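Local coordinates for predicted ATPase of the ABC class (Vibrio vulnificus, PDB 5D6A), which probably binds and hydrolyses ATP as an ABC-class ATPase, and binds the non-hydrolysable ATP analogue AMP-PNP, at residues T124-T129 with D550-R555. Numbering follows the deposited sequence.
Sequences TVLDST and DLAKPR
Thr-129 leans over Leu-551 at one end of this contact, and Asp-127 crosses Lys-553 at a slant at the other. Both branches of Thr-129 reach the leucine: OG1 lies 3.4 Å from Leu-551 CB, and CG2 approaches the same carbon at 3.7 Å. With chi1 at 59°, OG1 sits between its own N and carbonyl carbon, close to the 550-555 backbone; its hydrogen bond goes to His-548 O. Thr-129 N donates to Leu-551 O over 2.8 Å; Ser-128 OG adds a weak bond to that oxygen. Lys-553 N to Asp-127 O, 2.9 Å and almost straight at 168°, completes a single beta bridge pairing Ser-128 with Ala-552. This isolated bridge joins the N-terminal region of the ATPase to the loop leading into helix 556-564 of the MRB1590-type C-terminal region. Asp-127 carries its carboxylate anti to the backbone N (chi1 -175°), which brings OD2 to the lysine chain. There OD2 meets Lys-553 CE at 3.6 Å. Its salt bridge to Lys-553 NZ is long, 3.9 Å. OD1 is claimed by Arg-99, which also bonds Ser-128 O, tying the inverse gamma turn centred on Asp-127 to helix 92-109. Leu-126 CD1 packs on Ala-552 CB at 4.1 Å.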
ATOM      1  N   THR A 124       4.499  20.464  -1.944  1.00 38.79           N
ATOM      2  CA  THR A 124       5.931  20.623  -1.685  1.00 38.96           C
ATOM      3  C   THR A 124       6.684  21.341  -2.798  1.00 37.96           C
ATOM      4  O   THR A 124       6.203  21.462  -3.922  1.00 38.04           O
ATOM      5  CB  THR A 124       6.621  19.258  -1.459  1.00 39.22           C
ATOM      6  OG1 THR A 124       6.409  18.418  -2.599  1.00 39.00           O
ATOM      7  CG2 THR A 124       6.074  18.573  -0.214  1.00 40.72           C
ATOM      8  N   VAL A 125       7.873  21.817  -2.450  1.00 38.27           N
ATOM      9  CA  VAL A 125       8.767  22.488  -3.376  1.00 38.86           C
ATOM     10  C   VAL A 125      10.023  21.628  -3.431  1.00 39.43           C
ATOM     11  O   VAL A 125      10.821  21.619  -2.493  1.00 40.80           O
ATOM     12  CB  VAL A 125       9.123  23.902  -2.892  1.00 39.96           C
ATOM     13  CG1 VAL A 125      10.094  24.571  -3.859  1.00 40.04           C
ATOM     14  CG2 VAL A 125       7.856  24.731  -2.723  1.00 40.57           C
ATOM     15  N   LEU A 126      10.191  20.898  -4.527  1.00 38.59           N
ATOM     16  CA  LEU A 126      11.322  19.996  -4.675  1.00 38.88           C
ATOM     17  C   LEU A 126      12.313  20.471  -5.721  1.00 38.23           C
ATOM     18  O   LEU A 126      11.991  21.297  -6.572  1.00 37.71           O
ATOM     19  CB  LEU A 126      10.817  18.604  -5.063  1.00 39.79           C
ATOM     20  CG  LEU A 126       9.813  17.945  -4.112  1.00 40.22           C
ATOM     21  CD1 LEU A 126       9.309  16.637  -4.699  1.00 40.96           C
ATOM     22  CD2 LEU A 126      10.419  17.716  -2.736  1.00 41.07           C
ATOM     23  N   ASP A 127      13.530  19.945  -5.637  1.00 38.87           N
ATOM     24  CA  ASP A 127      14.577  20.243  -6.601  1.00 39.41           C
ATOM     25  C   ASP A 127      14.257  19.334  -7.781  1.00 39.39           C
ATOM     26  O   ASP A 127      14.709  18.197  -7.840  1.00 40.16           O
ATOM     27  CB  ASP A 127      15.953  19.951  -5.990  1.00 40.21           C
ATOM     28  CG  ASP A 127      17.103  20.351  -6.894  1.00 40.67           C
ATOM     29  OD1 ASP A 127      16.878  20.611  -8.092  1.00 40.15           O
ATOM     30  OD2 ASP A 127      18.247  20.392  -6.398  1.00 42.56           O
ATOM     31  N   SER A 128      13.453  19.854  -8.705  1.00 39.96           N
ATOM     32  CA  SER A 128      12.957  19.094  -9.852  1.00 41.02           C
ATOM     33  C   SER A 128      13.583  19.434 -11.195  1.00 41.95           C
ATOM     34  O   SER A 128      14.179  20.495 -11.366  1.00 44.46           O
ATOM     35  CB  SER A 128      11.452  19.323  -9.958  1.00 40.82           C
ATOM     36  OG  SER A 128      10.912  18.684 -11.096  1.00 43.02           O
ATOM     37  N   THR A 129      13.414  18.518 -12.151  1.00 42.64           N
ATOM     38  CA  THR A 129      13.923  18.694 -13.513  1.00 43.26           C
ATOM     39  C   THR A 129      12.883  19.319 -14.441  1.00 41.69           C
ATOM     40  O   THR A 129      13.170  19.578 -15.608  1.00 42.09           O
ATOM     41  CB  THR A 129      14.391  17.360 -14.134  1.00 44.90           C
ATOM     42  OG1 THR A 129      13.305  16.424 -14.166  1.00 44.09           O
ATOM     43  CG2 THR A 129      15.544  16.775 -13.338  1.00 46.53           C
ATOM     44  N   ASP A 550      10.346  14.545 -15.381  1.00 42.18           N
ATOM     45  CA  ASP A 550       9.692  14.016 -14.179  1.00 40.56           C
ATOM     46  C   ASP A 550      10.692  13.354 -13.223  1.00 38.63           C
ATOM     47  O   ASP A 550      10.577  12.168 -12.893  1.00 37.41           O
ATOM     48  CB  ASP A 550       8.543  13.061 -14.558  1.00 40.66           C
ATOM     49  CG  ASP A 550       8.959  11.988 -15.558  1.00 40.87           C
ATOM     50  OD1 ASP A 550      10.076  12.071 -16.109  1.00 41.08           O
ATOM     51  OD2 ASP A 550       8.153  11.063 -15.807  1.00 41.46           O
ATOM     52  N   LEU A 551      11.667  14.149 -12.788  1.00 38.05           N
ATOM     53  CA  LEU A 551      12.694  13.715 -11.844  1.00 35.68           C
ATOM     54  C   LEU A 551      12.881  14.779 -10.756  1.00 35.25           C
ATOM     55  O   LEU A 551      12.860  15.981 -11.040  1.00 35.32           O
ATOM     56  CB  LEU A 551      14.024  13.490 -12.566  1.00 37.02           C
ATOM     57  CG  LEU A 551      14.092  12.394 -13.633  1.00 37.27           C
ATOM     58  CD1 LEU A 551      15.418  12.465 -14.373  1.00 38.00           C
ATOM     59  CD2 LEU A 551      13.893  11.017 -13.016  1.00 36.01           C
ATOM     60  N   ALA A 552      13.060  14.325  -9.515  1.00 33.51           N
ATOM     61  CA  ALA A 552      13.269  15.211  -8.366  1.00 32.87           C
ATOM     62  C   ALA A 552      14.398  14.654  -7.507  1.00 31.70           C
ATOM     63  O   ALA A 552      14.439  13.449  -7.251  1.00 29.21           O
ATOM     64  CB  ALA A 552      11.993  15.324  -7.551  1.00 33.08           C
ATOM     65  N   LYS A 553      15.310  15.521  -7.058  1.00 33.01           N
ATOM     66  CA  LYS A 553      16.441  15.066  -6.251  1.00 33.50           C
ATOM     67  C   LYS A 553      15.980  14.306  -5.016  1.00 32.71           C
ATOM     68  O   LYS A 553      15.267  14.859  -4.177  1.00 33.06           O
ATOM     69  CB  LYS A 553      17.350  16.220  -5.809  1.00 36.73           C
ATOM     70  CG  LYS A 553      18.479  15.744  -4.893  1.00 38.06           C
ATOM     71  CD  LYS A 553      19.380  16.852  -4.369  1.00 41.46           C
ATOM     72  CE  LYS A 553      20.212  17.470  -5.472  1.00 44.51           C
ATOM     73  NZ  LYS A 553      21.240  18.409  -4.942  1.00 47.83           N
ATOM     74  N   PRO A 554      16.390  13.032  -4.901  1.00 31.65           N
ATOM     75  CA  PRO A 554      16.039  12.229  -3.747  1.00 31.33           C
ATOM     76  C   PRO A 554      17.119  12.322  -2.682  1.00 32.36           C
ATOM     77  O   PRO A 554      18.251  12.693  -2.990  1.00 33.60           O
ATOM     78  CB  PRO A 554      16.014  10.820  -4.321  1.00 29.78           C
ATOM     79  CG  PRO A 554      17.096  10.840  -5.350  1.00 29.72           C
ATOM     80  CD  PRO A 554      17.163  12.249  -5.882  1.00 30.72           C
ATOM     81  N   ARG A 555      16.772  11.997  -1.440  1.00 32.78           N
ATOM     82  CA  ARG A 555      17.750  12.003  -0.363  1.00 33.45           C
ATOM     83  C   ARG A 555      18.633  10.767  -0.498  1.00 32.80           C
ATOM     84  O   ARG A 555      18.146   9.699  -0.880  1.00 31.02           O
ATOM     85  CB  ARG A 555      17.071  11.961   0.999  1.00 34.39           C
ATOM     86  CG  ARG A 555      16.147  13.124   1.295  1.00 35.92           C
ATOM     87  CD  ARG A 555      15.713  13.083   2.750  1.00 37.47           C
ATOM     88  NE  ARG A 555      14.965  11.871   3.071  1.00 36.30           N
ATOM     89  CZ  ARG A 555      14.602  11.518   4.302  1.00 37.73           C
ATOM     90  NH1 ARG A 555      14.930  12.267   5.353  1.00 40.22           N
ATOM     91  NH2 ARG A 555      13.918  10.398   4.489  1.00 37.62           N
TER